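Local coordinates for 3-oxoacyl-[acyl-carrier-protein] synthase 3 (Pseudomonas aeruginosa, PDB 2X3E), which probably catalyses the condensation that initiates fatty acid synthesis, joining an acetyl group from acetyl-CoA to two carbons of malonyl-ACP with release of carbon dioxide, at residues Val76-Ser81 and Val137-Phe142; Ser13-Ala18 and Gln44-Gly49; Arg270-Ile275 and Pro287-His292; Thr141-Leu146 and Phe157-Gly162. The protein carries 1 engineered substitution. All coordinates share one frame; numbering follows the deposited sequence.

Contact 1: residues Val76-Ser81 and Val137-Phe142; sequences VVLATS and VGVDTF
Leu78 and Val137 stand side by side on neighbouring parallel strands, both side chains leaving the sheet on the face where Ala57 of helix 53-68 packs against them. The CD2 methyl of Leu78 rests on Val137 CB at 3.7 Å, while its other branch slants forward until CD1 meets Val139 CG1 at 4.0 Å. A forked leucine can thus serve two valines of the next strand, and the beta-branched valines suit the extended backbone. Val139 presents CG1 by turning it between its own backbone N and carbonyl carbon (chi1 55°), where it also meets Thr80 CB. The methyl of Ala79 lies on the other face, in register with Gly138, which has no side chain. Backbone bonds alternate as parallel strands require, the straightest running from Val139 N to Ala79 O (3.1 Å, 175° at the hydrogen).

From Thr80 and Asp140 onward polar side chains take over. Thr80 OG1 comes within 2.8 Å of Val139 O and also meets Thr82 N. Asp140 OD1 accepts Ser81 N at 2.9 Å on its syn lone pair, and Thr82 OG1 holds the same oxygen. Asp140 OD2 takes Ala283 N and a water that bridges to Ser81 OG. Ser81 CB then approaches the Phe142 ring at its edge, and Cys87 of the second subunit packs on both residues. The apolar part joins the central sheet to helix 53-68, whereas beyond it a buried carboxylate collects several donors. Asp140 ties the two segments and Thr82 together, its side chain about 7 Å from that of Ala112, the engineered residue at a predicted active-site position.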
loop_
_atom_site.group_PDB
_atom_site.type_symbol
_atom_site.label_atom_id
_atom_site.label_comp_id
_atom_site.label_asym_id
_atom_site.label_seq_id
_atom_site.Cartn_x
_atom_site.Cartn_y
_atom_site.Cartn_z
ATOM N N VAL A 76 9.604 1.210 -7.349
ATOM C CA VAL A 76 8.551 0.502 -8.068
ATOM C C VAL A 76 7.356 0.306 -7.139
ATOM O O VAL A 76 7.445 -0.411 -6.149
ATOM C CB VAL A 76 9.021 -0.884 -8.579
ATOM C CG1 VAL A 76 7.881 -1.580 -9.309
ATOM C CG2 VAL A 76 10.243 -0.741 -9.489
ATOM N N VAL A 77 6.238 0.946 -7.467
ATOM C CA VAL A 77 5.034 0.868 -6.642
ATOM C C VAL A 77 3.882 0.294 -7.459
ATOM O O VAL A 77 3.657 0.717 -8.591
ATOM C CB VAL A 77 4.676 2.251 -6.065
ATOM C CG1 VAL A 77 3.307 2.224 -5.368
ATOM C CG2 VAL A 77 5.769 2.707 -5.101
ATOM N N LEU A 78 3.198 -0.712 -6.901
ATOM C CA LEU A 78 1.995 -1.258 -7.514
ATOM C C LEU A 78 0.776 -0.805 -6.735
ATOM O O LEU A 78 0.693 -1.011 -5.513
ATOM C CB LEU A 78 2.001 -2.789 -7.557
ATOM C CG LEU A 78 3.138 -3.595 -8.194
ATOM C CD1 LEU A 78 2.598 -4.935 -8.709
ATOM C CD2 LEU A 78 3.920 -2.851 -9.282
ATOM N N ALA A 79 -0.153 -0.177 -7.444
ATOM C CA ALA A 79 -1.488 0.100 -6.922
ATOM C C ALA A 79 -2.364 -1.086 -7.311
ATOM O O ALA A 79 -2.663 -1.264 -8.495
ATOM C CB ALA A 79 -2.029 1.388 -7.511
ATOM N N THR A 80 -2.734 -1.910 -6.326
ATOM C CA THR A 80 -3.489 -3.150 -6.571
ATOM C C THR A 80 -4.294 -3.596 -5.351
ATOM O O THR A 80 -3.921 -3.310 -4.211
ATOM C CB THR A 80 -2.561 -4.330 -7.007
ATOM O OG1 THR A 80 -3.352 -5.428 -7.475
ATOM C CG2 THR A 80 -1.666 -4.821 -5.861
ATOM N N SER A 81 -5.402 -4.285 -5.617
ATOM C CA SER A 81 -6.187 -4.984 -4.593
ATOM C C SER A 81 -6.159 -6.505 -4.824
ATOM O O SER A 81 -6.887 -7.252 -4.172
ATOM C CB SER A 81 -7.638 -4.504 -4.622
ATOM O OG SER A 81 -7.709 -3.093 -4.537
ATOM N N VAL A 137 2.625 1.283 -11.241
ATOM C CA VAL A 137 1.804 0.371 -12.029
ATOM C C VAL A 137 0.439 0.220 -11.379
ATOM O O VAL A 137 0.342 -0.224 -10.234
ATOM C CB VAL A 137 2.432 -1.036 -12.141
ATOM C CG1 VAL A 137 1.600 -1.921 -13.087
ATOM C CG2 VAL A 137 3.885 -0.956 -12.608
ATOM N N GLY A 138 -0.598 0.629 -12.100
ATOM C CA GLY A 138 -1.973 0.296 -11.745
ATOM C C GLY A 138 -2.296 -1.055 -12.352
ATOM O O GLY A 138 -2.270 -1.202 -13.565
ATOM N N VAL A 139 -2.564 -2.047 -11.508
ATOM C CA VAL A 139 -2.822 -3.408 -11.971
ATOM C C VAL A 139 -3.865 -4.085 -11.100
ATOM O O VAL A 139 -3.815 -3.990 -9.875
ATOM C CB VAL A 139 -1.529 -4.269 -11.976
ATOM C CG1 VAL A 139 -0.839 -4.270 -10.591
ATOM C CG2 VAL A 139 -1.825 -5.694 -12.444
ATOM N N ASP A 140 -4.803 -4.771 -11.737
ATOM C CA ASP A 140 -5.754 -5.597 -11.020
ATOM C C ASP A 140 -6.214 -6.764 -11.890
ATOM O O ASP A 140 -6.332 -6.636 -13.115
ATOM C CB ASP A 140 -6.947 -4.757 -10.533
ATOM C CG ASP A 140 -6.764 -4.231 -9.108
ATOM O OD1 ASP A 140 -6.446 -5.034 -8.212
ATOM O OD2 ASP A 140 -6.960 -3.016 -8.873
ATOM N N THR A 141 -6.441 -7.900 -11.240
ATOM C CA THR A 141 -6.955 -9.103 -11.880
ATOM C C THR A 141 -8.245 -9.532 -11.171
ATOM O O THR A 141 -8.361 -10.653 -10.646
ATOM C CB THR A 141 -5.926 -10.244 -11.849
ATOM O OG1 THR A 141 -5.408 -10.386 -10.521
ATOM C CG2 THR A 141 -4.777 -9.960 -12.821
ATOM N N PHE A 142 -9.216 -8.625 -11.171
ATOM C CA PHE A 142 -10.500 -8.858 -10.508
ATOM C C PHE A 142 -11.239 -10.103 -10.978
ATOM O O PHE A 142 -12.006 -10.669 -10.205
ATOM C CB PHE A 142 -11.422 -7.636 -10.639
ATOM C CG PHE A 142 -11.422 -6.745 -9.431
ATOM C CD1 PHE A 142 -10.230 -6.316 -8.870
ATOM C CD2 PHE A 142 -12.618 -6.332 -8.852
ATOM C CE1 PHE A 142 -10.226 -5.492 -7.756
ATOM C CE2 PHE A 142 -12.618 -5.509 -7.738
ATOM C CZ PHE A 142 -11.415 -5.087 -7.191
HETATM O O HOH W 1 -6.742 -1.571 -6.520
#

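Contact 2: residues Ser13-Ala18 and Gln44-Gly49; sequences SYLPEA and QRHIAG
His46 reaches the Pro16 carbonyl with the edge of its ring: ND1 donates to Pro16 O over 2.7 Å, with the oxygen close to the ring plane and the C=O pointing almost straight at the donor (176°). Above one face of the same imidazole sits Leu15, whose CB lies 4.0 Å from the ring centroid in a CH-pi contact, while its CD1 reaches over toward NE2. Histidine suits this place because it offers a directed N-H at its rim and a flat surface for the leucine. With CG beside its backbone N (chi1 -67°), His46 swings the ring across to both partners. Next to it, Ile47 N donates to Ala18 O at 2.8 Å, from 38° above the carbonyl plane, and His46 CA brings its hydrogen toward that oxygen at 3.2 Å. Pro16 fills the corner, its CB 3.5 Å from Ile47 O and its CG 3.7 Å from Ala48 N.

Farther out, Leu56 of helix 53-68 touches Pro16, and Val19 packs on His46. The backbone of Arg45 pairs with Leu20, so the Ala18-Ile47 bond lies beside the small antiparallel sheet of strands 19-21 and 44-46. The Arg45 side chain turns the other way, to Ala155 O, Leu20 O and Asn22. Ala48 N and the His46 backbone both bond to Asp159.

The geometry implies a proton on ND1. The side chain of His46 thereby supplies the Pro16 carbonyl with a donor in place of a backbone N-H, and joins the loop after strand 5-14 to strand 44-46.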
loop_
_atom_site.group_PDB
_atom_site.type_symbol
_atom_site.label_atom_id
_atom_site.label_comp_id
_atom_site.label_asym_id
_atom_site.label_seq_id
_atom_site.Cartn_x
_atom_site.Cartn_y
_atom_site.Cartn_z
ATOM N N SER A 13 1.609 -0.487 -21.046
ATOM C CA SER A 13 0.469 -1.275 -20.593
ATOM C C SER A 13 0.561 -2.699 -21.097
ATOM O O SER A 13 1.335 -2.998 -22.013
ATOM C CB SER A 13 -0.837 -0.642 -21.068
ATOM O OG SER A 13 -0.989 -0.766 -22.473
ATOM N N TYR A 14 -0.244 -3.569 -20.492
ATOM C CA TYR A 14 -0.372 -4.942 -20.944
ATOM C C TYR A 14 -1.762 -5.480 -20.608
ATOM O O TYR A 14 -2.252 -5.317 -19.488
ATOM C CB TYR A 14 0.709 -5.827 -20.314
ATOM C CG TYR A 14 0.630 -7.264 -20.777
ATOM C CD1 TYR A 14 1.073 -7.626 -22.043
ATOM C CD2 TYR A 14 0.093 -8.259 -19.957
ATOM C CE1 TYR A 14 0.989 -8.939 -22.487
ATOM C CE2 TYR A 14 0.010 -9.584 -20.391
ATOM C CZ TYR A 14 0.462 -9.912 -21.657
ATOM O OH TYR A 14 0.393 -11.209 -22.108
ATOM N N LEU A 15 -2.389 -6.101 -21.602
ATOM C CA LEU A 15 -3.662 -6.782 -21.434
ATOM C C LEU A 15 -3.440 -8.270 -21.683
ATOM O O LEU A 15 -2.750 -8.639 -22.638
ATOM C CB LEU A 15 -4.683 -6.248 -22.440
ATOM C CG LEU A 15 -5.120 -4.791 -22.285
ATOM C CD1 LEU A 15 -5.773 -4.301 -23.566
ATOM C CD2 LEU A 15 -6.056 -4.620 -21.095
ATOM N N PRO A 16 -4.018 -9.134 -20.827
ATOM C CA PRO A 16 -3.894 -10.561 -21.098
ATOM C C PRO A 16 -4.556 -10.929 -22.423
ATOM O O PRO A 16 -5.473 -10.243 -22.878
ATOM C CB PRO A 16 -4.608 -11.230 -19.912
ATOM C CG PRO A 16 -5.337 -10.161 -19.197
ATOM C CD PRO A 16 -4.764 -8.850 -19.587
ATOM N N GLU A 17 -4.071 -12.003 -23.031
ATOM C CA GLU A 17 -4.479 -12.393 -24.370
ATOM C C GLU A 17 -5.946 -12.827 -24.430
ATOM O O GLU A 17 -6.681 -12.421 -25.337
ATOM C CB GLU A 17 -3.581 -13.522 -24.864
ATOM C CG GLU A 17 -3.619 -13.735 -26.357
ATOM C CD GLU A 17 -2.569 -14.723 -26.814
ATOM O OE1 GLU A 17 -2.856 -15.937 -26.808
ATOM O OE2 GLU A 17 -1.458 -14.284 -27.180
ATOM N N ALA A 18 -6.359 -13.642 -23.460
ATOM C CA ALA A 18 -7.706 -14.211 -23.441
ATOM C C ALA A 18 -8.761 -13.128 -23.283
ATOM O O ALA A 18 -8.605 -12.205 -22.487
ATOM C CB ALA A 18 -7.839 -15.251 -22.324
ATOM N N GLN A 44 -16.230 -6.445 -24.463
ATOM C CA GLN A 44 -15.255 -7.475 -24.125
ATOM C C GLN A 44 -14.379 -7.116 -22.936
ATOM O O GLN A 44 -14.254 -5.949 -22.546
ATOM C CB GLN A 44 -14.402 -7.867 -25.342
ATOM C CG GLN A 44 -13.689 -6.730 -26.050
ATOM C CD GLN A 44 -12.523 -7.211 -26.914
ATOM O OE1 GLN A 44 -12.683 -8.075 -27.779
ATOM N NE2 GLN A 44 -11.346 -6.642 -26.684
ATOM N N ARG A 45 -13.785 -8.148 -22.353
ATOM C CA ARG A 45 -12.915 -7.983 -21.208
ATOM C C ARG A 45 -11.804 -9.035 -21.263
ATOM O O ARG A 45 -12.035 -10.181 -21.665
ATOM C CB ARG A 45 -13.705 -7.977 -19.879
ATOM C CG ARG A 45 -14.595 -9.187 -19.531
ATOM C CD ARG A 45 -15.772 -9.448 -20.473
ATOM N NE ARG A 45 -16.973 -8.635 -20.280
ATOM C CZ ARG A 45 -18.014 -8.640 -21.112
ATOM N NH1 ARG A 45 -19.069 -7.877 -20.871
ATOM N NH2 ARG A 45 -18.016 -9.405 -22.202
ATOM N N HIS A 46 -10.592 -8.609 -20.918
ATOM C CA HIS A 46 -9.425 -9.476 -20.985
ATOM C C HIS A 46 -9.284 -10.228 -19.665
ATOM O O HIS A 46 -9.494 -9.656 -18.587
ATOM C CB HIS A 46 -8.170 -8.664 -21.314
ATOM C CG HIS A 46 -8.184 -8.090 -22.699
ATOM N ND1 HIS A 46 -7.431 -8.613 -23.727
ATOM C CD2 HIS A 46 -8.871 -7.048 -23.227
ATOM C CE1 HIS A 46 -7.654 -7.920 -24.831
ATOM N NE2 HIS A 46 -8.526 -6.967 -24.555
ATOM N N ILE A 47 -8.949 -11.515 -19.765
ATOM C CA ILE A 47 -8.992 -12.427 -18.624
ATOM C C ILE A 47 -7.596 -12.999 -18.366
ATOM O O ILE A 47 -7.010 -13.646 -19.234
ATOM C CB ILE A 47 -10.017 -13.570 -18.872
ATOM C CG1 ILE A 47 -11.423 -12.996 -19.117
ATOM C CG2 ILE A 47 -10.052 -14.540 -17.702
ATOM C CD1 ILE A 47 -12.014 -12.245 -17.927
ATOM N N ALA A 48 -7.076 -12.759 -17.166
ATOM C CA ALA A 48 -5.693 -13.109 -16.833
ATOM C C ALA A 48 -5.427 -14.613 -16.854
ATOM O O ALA A 48 -4.338 -15.042 -17.232
ATOM C CB ALA A 48 -5.314 -12.523 -15.480
ATOM N N GLY A 49 -6.412 -15.409 -16.445
ATOM C CA GLY A 49 -6.282 -16.870 -16.476
ATOM C C GLY A 49 -5.220 -17.348 -15.504
ATOM O O GLY A 49 -5.360 -17.157 -14.296
#

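Contact 3: residues Arg270-Ile275 and Pro287-His292; sequences RVVSNI and PLALAH
Val272 opens the contact by laying CG1 against the helix backbone, 3.2 Å from Ala289 O and 4.2 Å from Ala289 CB. The methyl points there because it extends away from the valine's own N (chi1 -178°). Alanine is the right partner: its short side chain lets the loop come close to the helix, so that the CA atoms of Ser273 and Ala289 are 5.7 Å apart. At Ser273 the side chain turns from the helix, and OG bonds to Gln251; the carbonyl O of Ser273 lies obliquely beside the His292 ring, 3.6 Å from NE2. Helix 285-295, which these residues touch, also meets strand 246-249 through Val248 and strand 5-14 through Leu11 and Ser13, as expected of a helix in the central layer of the thiolase fold, between the two sheets.

Asn274 brings the most area to the contact. Its CB sits over one face of His292, 3.9 Å from the ring centroid in a CH-pi contact, and the two side chains slide past each other in opposite directions with amide and ring planes 30° apart. The amide lies against the helix backbone: OD1 is 3.6 Å from Ala289 CA, and ND2 comes to 3.5 Å from Leu288 O, a carbonyl that already accepts the helical bond of His292 N. No hydrogen bond crosses between the segments. Polar support for the loop comes instead from Gln251, whose OE1 receives Asn274 N and whose NE2 donates to Val272 O.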
loop_
_atom_site.group_PDB
_atom_site.type_symbol
_atom_site.label_atom_id
_atom_site.label_comp_id
_atom_site.label_asym_id
_atom_site.label_seq_id
_atom_site.Cartn_x
_atom_site.Cartn_y
_atom_site.Cartn_z
ATOM N N ARG A 270 -14.479 14.659 -24.900
ATOM C CA ARG A 270 -13.238 14.920 -24.174
ATOM C C ARG A 270 -12.934 13.881 -23.093
ATOM O O ARG A 270 -11.833 13.872 -22.540
ATOM C CB ARG A 270 -13.270 16.307 -23.544
ATOM C CG ARG A 270 -13.399 17.409 -24.558
ATOM C CD ARG A 270 -13.179 18.754 -23.933
ATOM N NE ARG A 270 -13.621 19.835 -24.809
ATOM C CZ ARG A 270 -13.548 21.129 -24.504
ATOM N NH1 ARG A 270 -13.033 21.521 -23.343
ATOM N NH2 ARG A 270 -13.985 22.035 -25.368
ATOM N N VAL A 271 -13.898 13.020 -22.782
ATOM C CA VAL A 271 -13.661 11.926 -21.844
ATOM C C VAL A 271 -12.961 10.789 -22.588
ATOM O O VAL A 271 -13.475 10.287 -23.594
ATOM C CB VAL A 271 -14.971 11.417 -21.208
ATOM C CG1 VAL A 271 -14.686 10.271 -20.239
ATOM C CG2 VAL A 271 -15.684 12.567 -20.495
ATOM N N VAL A 272 -11.787 10.402 -22.102
ATOM C CA VAL A 272 -11.017 9.306 -22.692
ATOM C C VAL A 272 -11.578 7.994 -22.158
ATOM O O VAL A 272 -11.608 7.783 -20.943
ATOM C CB VAL A 272 -9.514 9.401 -22.344
ATOM C CG1 VAL A 272 -8.724 8.262 -23.010
ATOM C CG2 VAL A 272 -8.956 10.752 -22.755
ATOM N N SER A 273 -12.029 7.123 -23.059
ATOM C CA SER A 273 -12.708 5.891 -22.662
ATOM C C SER A 273 -12.444 4.711 -23.599
ATOM O O SER A 273 -12.588 4.828 -24.820
ATOM C CB SER A 273 -14.213 6.134 -22.582
ATOM O OG SER A 273 -14.905 4.928 -22.292
ATOM N N ASN A 274 -12.071 3.578 -23.008
ATOM C CA ASN A 274 -11.971 2.307 -23.722
ATOM C C ASN A 274 -12.709 1.180 -23.000
ATOM O O ASN A 274 -12.437 0.005 -23.234
ATOM C CB ASN A 274 -10.500 1.924 -23.930
ATOM C CG ASN A 274 -9.753 1.712 -22.622
ATOM O OD1 ASN A 274 -10.130 2.246 -21.584
ATOM N ND2 ASN A 274 -8.682 0.932 -22.677
ATOM N N ILE A 275 -13.667 1.537 -22.148
ATOM C CA ILE A 275 -14.373 0.550 -21.322
ATOM C C ILE A 275 -15.098 -0.513 -22.158
ATOM O O ILE A 275 -15.272 -1.647 -21.714
ATOM C CB ILE A 275 -15.354 1.241 -20.331
ATOM C CG1 ILE A 275 -15.750 0.272 -19.210
ATOM C CG2 ILE A 275 -16.578 1.806 -21.062
ATOM C CD1 ILE A 275 -16.538 0.923 -18.115
ATOM N N PRO A 287 -4.580 4.231 -16.432
ATOM C CA PRO A 287 -3.461 4.134 -17.386
ATOM C C PRO A 287 -3.778 3.318 -18.659
ATOM O O PRO A 287 -3.206 3.586 -19.719
ATOM C CB PRO A 287 -2.345 3.498 -16.556
ATOM C CG PRO A 287 -3.057 2.761 -15.451
ATOM C CD PRO A 287 -4.249 3.622 -15.133
ATOM N N LEU A 288 -4.690 2.355 -18.580
ATOM C CA LEU A 288 -5.123 1.665 -19.803
ATOM C C LEU A 288 -5.873 2.632 -20.724
ATOM O O LEU A 288 -5.681 2.601 -21.945
ATOM C CB LEU A 288 -5.971 0.438 -19.494
ATOM C CG LEU A 288 -5.192 -0.782 -19.001
ATOM C CD1 LEU A 288 -6.152 -1.807 -18.436
ATOM C CD2 LEU A 288 -4.355 -1.382 -20.121
ATOM N N ALA A 289 -6.700 3.504 -20.146
ATOM C CA ALA A 289 -7.397 4.531 -20.930
ATOM C C ALA A 289 -6.403 5.512 -21.561
ATOM O O ALA A 289 -6.548 5.876 -22.727
ATOM C CB ALA A 289 -8.440 5.280 -20.067
ATOM N N LEU A 290 -5.395 5.925 -20.794
ATOM C CA LEU A 290 -4.303 6.736 -21.332
ATOM C C LEU A 290 -3.611 6.061 -22.530
ATOM O O LEU A 290 -3.362 6.711 -23.548
ATOM C CB LEU A 290 -3.271 7.070 -20.239
ATOM C CG LEU A 290 -3.678 8.130 -19.204
ATOM C CD1 LEU A 290 -2.633 8.249 -18.094
ATOM C CD2 LEU A 290 -3.907 9.497 -19.872
ATOM N N ALA A 291 -3.302 4.768 -22.409
ATOM C CA ALA A 291 -2.655 4.030 -23.499
ATOM C C ALA A 291 -3.537 4.017 -24.751
ATOM O O ALA A 291 -3.046 4.165 -25.868
ATOM C CB ALA A 291 -2.309 2.602 -23.060
ATOM N N HIS A 292 -4.843 3.856 -24.551
ATOM C CA HIS A 292 -5.813 3.922 -25.638
ATOM C C HIS A 292 -5.787 5.288 -26.323
ATOM O O HIS A 292 -5.728 5.374 -27.549
ATOM C CB HIS A 292 -7.216 3.619 -25.103
ATOM C CG HIS A 292 -8.312 3.917 -26.073
ATOM N ND1 HIS A 292 -8.638 3.071 -27.112
ATOM C CD2 HIS A 292 -9.166 4.963 -26.157
ATOM C CE1 HIS A 292 -9.643 3.588 -27.796
ATOM N NE2 HIS A 292 -9.980 4.737 -27.240
#

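Contact 4: residues Thr141-Leu146 and Phe157-Gly162; sequences TFSHTL and FGDGAG
Asp159 OD2 is held by two donors: the hydroxyl of Ser143, whose OG is a short 2.5 Å away, and the backbone N of Ala48. The other oxygen, OD1, receives Ser143 N at 3.0 Å and 168°, and both bonds from Ser143 use syn lone pairs. The carboxylate therefore clasps one serine by its N-H and its hydroxyl together. Ser143 can offer both because OG is folded between its backbone N and carbonyl carbon (chi1 77°). Phe142 N also lies near OD1, but at a poor angle; it donates instead to a water, 3.1 Å off, which passes a hydrogen bond on to Gly158 O. The turn itself closes on Phe142 O, which takes both Thr145 N and Thr145 OG1, the hydroxyl lying in the carbonyl plane on a lone pair.

Next to the carboxylate come the apolar groups. Phe142 and Phe157 run side by side, and CD2 of Phe142 stands 4.0 Å above one face of Phe157, near its rim, with the rings inclined at 31°. Leu146 crosses Phe157 at about a right angle, its CD1 4.0 Å from Phe157 CB. Phe211 meets both rings, and Phe157 also touches Asn280, a predicted active-site residue. Three donors on one buried aspartate are consistent with an ionised group. The two from Ser143 tie the turn after strand 133-140 to the residues leading into strand 160-169, and Ala48 N brings in segment 44-49.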
loop_
_atom_site.group_PDB
_atom_site.type_symbol
_atom_site.label_atom_id
_atom_site.label_comp_id
_atom_site.label_asym_id
_atom_site.label_seq_id
_atom_site.Cartn_x
_atom_site.Cartn_y
_atom_site.Cartn_z
ATOM N N THR A 141 -6.441 -7.900 -11.240
ATOM C CA THR A 141 -6.955 -9.103 -11.880
ATOM C C THR A 141 -8.245 -9.532 -11.171
ATOM O O THR A 141 -8.361 -10.653 -10.646
ATOM C CB THR A 141 -5.926 -10.244 -11.849
ATOM O OG1 THR A 141 -5.408 -10.386 -10.521
ATOM C CG2 THR A 141 -4.777 -9.960 -12.821
ATOM N N PHE A 142 -9.216 -8.625 -11.171
ATOM C CA PHE A 142 -10.500 -8.858 -10.508
ATOM C C PHE A 142 -11.239 -10.103 -10.978
ATOM O O PHE A 142 -12.006 -10.669 -10.205
ATOM C CB PHE A 142 -11.422 -7.636 -10.639
ATOM C CG PHE A 142 -11.422 -6.745 -9.431
ATOM C CD1 PHE A 142 -10.230 -6.316 -8.870
ATOM C CD2 PHE A 142 -12.618 -6.332 -8.852
ATOM C CE1 PHE A 142 -10.226 -5.492 -7.756
ATOM C CE2 PHE A 142 -12.618 -5.509 -7.738
ATOM C CZ PHE A 142 -11.415 -5.087 -7.191
ATOM N N SER A 143 -11.025 -10.534 -12.219
ATOM C CA SER A 143 -11.696 -11.749 -12.714
ATOM C C SER A 143 -11.443 -12.956 -11.810
ATOM O O SER A 143 -12.308 -13.818 -11.681
ATOM C CB SER A 143 -11.293 -12.084 -14.153
ATOM O OG SER A 143 -10.007 -12.678 -14.209
ATOM N N HIS A 144 -10.271 -13.017 -11.175
ATOM C CA HIS A 144 -9.978 -14.117 -10.245
ATOM C C HIS A 144 -10.896 -14.098 -9.028
ATOM O O HIS A 144 -11.071 -15.123 -8.376
ATOM C CB HIS A 144 -8.525 -14.075 -9.758
ATOM C CG HIS A 144 -7.519 -14.329 -10.834
ATOM N ND1 HIS A 144 -6.333 -13.633 -10.919
ATOM C CD2 HIS A 144 -7.519 -15.200 -11.870
ATOM C CE1 HIS A 144 -5.645 -14.064 -11.960
ATOM N NE2 HIS A 144 -6.343 -15.014 -12.556
ATOM N N THR A 145 -11.481 -12.935 -8.739
ATOM C CA THR A 145 -12.234 -12.698 -7.509
ATOM C C THR A 145 -13.753 -12.664 -7.714
ATOM O O THR A 145 -14.503 -12.456 -6.762
ATOM C CB THR A 145 -11.803 -11.352 -6.868
ATOM O OG1 THR A 145 -12.370 -10.258 -7.603
ATOM C CG2 THR A 145 -10.279 -11.213 -6.860
ATOM N N LEU A 146 -14.211 -12.865 -8.946
ATOM C CA LEU A 146 -15.637 -12.772 -9.241
ATOM C C LEU A 146 -16.339 -14.097 -8.979
ATOM O O LEU A 146 -15.763 -15.168 -9.180
ATOM C CB LEU A 146 -15.859 -12.342 -10.693
ATOM C CG LEU A 146 -15.240 -10.996 -11.083
ATOM C CD1 LEU A 146 -15.594 -10.618 -12.522
ATOM C CD2 LEU A 146 -15.668 -9.882 -10.111
ATOM N N PHE A 157 -16.339 -6.386 -15.224
ATOM C CA PHE A 157 -14.934 -6.360 -14.821
ATOM C C PHE A 157 -13.990 -7.128 -15.744
ATOM O O PHE A 157 -14.292 -8.225 -16.202
ATOM C CB PHE A 157 -14.767 -6.844 -13.369
ATOM C CG PHE A 157 -15.254 -5.855 -12.354
ATOM C CD1 PHE A 157 -14.487 -4.750 -12.028
ATOM C CD2 PHE A 157 -16.489 -6.013 -11.745
ATOM C CE1 PHE A 157 -14.938 -3.816 -11.109
ATOM C CE2 PHE A 157 -16.943 -5.089 -10.826
ATOM C CZ PHE A 157 -16.164 -3.989 -10.502
ATOM N N GLY A 158 -12.834 -6.524 -15.989
ATOM C CA GLY A 158 -11.755 -7.158 -16.747
ATOM C C GLY A 158 -10.433 -6.982 -16.032
ATOM O O GLY A 158 -10.372 -6.330 -14.984
ATOM N N ASP A 159 -9.378 -7.551 -16.613
ATOM C CA ASP A 159 -8.040 -7.560 -16.026
ATOM C C ASP A 159 -7.058 -6.768 -16.880
ATOM O O ASP A 159 -7.245 -6.609 -18.089
ATOM C CB ASP A 159 -7.518 -8.999 -15.913
ATOM C CG ASP A 159 -8.415 -9.896 -15.081
ATOM O OD1 ASP A 159 -9.176 -9.381 -14.235
ATOM O OD2 ASP A 159 -8.341 -11.133 -15.263
ATOM N N GLY A 160 -5.984 -6.299 -16.258
ATOM C CA GLY A 160 -4.957 -5.578 -16.994
ATOM C C GLY A 160 -4.012 -4.815 -16.106
ATOM O O GLY A 160 -4.179 -4.780 -14.881
ATOM N N ALA A 161 -3.015 -4.206 -16.745
ATOM C CA ALA A 161 -2.021 -3.388 -16.072
ATOM C C ALA A 161 -1.662 -2.194 -16.947
ATOM O O ALA A 161 -1.523 -2.327 -18.164
ATOM C CB ALA A 161 -0.771 -4.212 -15.760
ATOM N N GLY A 162 -1.525 -1.033 -16.310
ATOM C CA GLY A 162 -1.000 0.160 -16.951
ATOM C C GLY A 162 0.039 0.803 -16.056
ATOM O O GLY A 162 -0.123 0.845 -14.833
HETATM O O HOH W 2 -9.298 -5.905 -12.630
#

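How the contacts relate
Contacts 1 and 4 are the buried pair near the dimer interface: they share Thr141 and Phe142, both meet the second subunit, and neighbouring strands 133-140 and 160-169 join them, with Gly138 N 2.8 Å from Gly162 O. Contact 2 lies nearer the surface and relies on a histidine edge and backbone bonds. It reaches contact 4 through Asp159, whose OD2 is 2.8 Å from Ala48 N, and contact 1 where Thr141 meets Ala48. Contact 3, buried but in the C-terminal half, has no hydrogen bond across it. Leu288 of its helix packs on Ser13 and Leu15 of contact 2 and on Gly160 and Ala161 of contact 4.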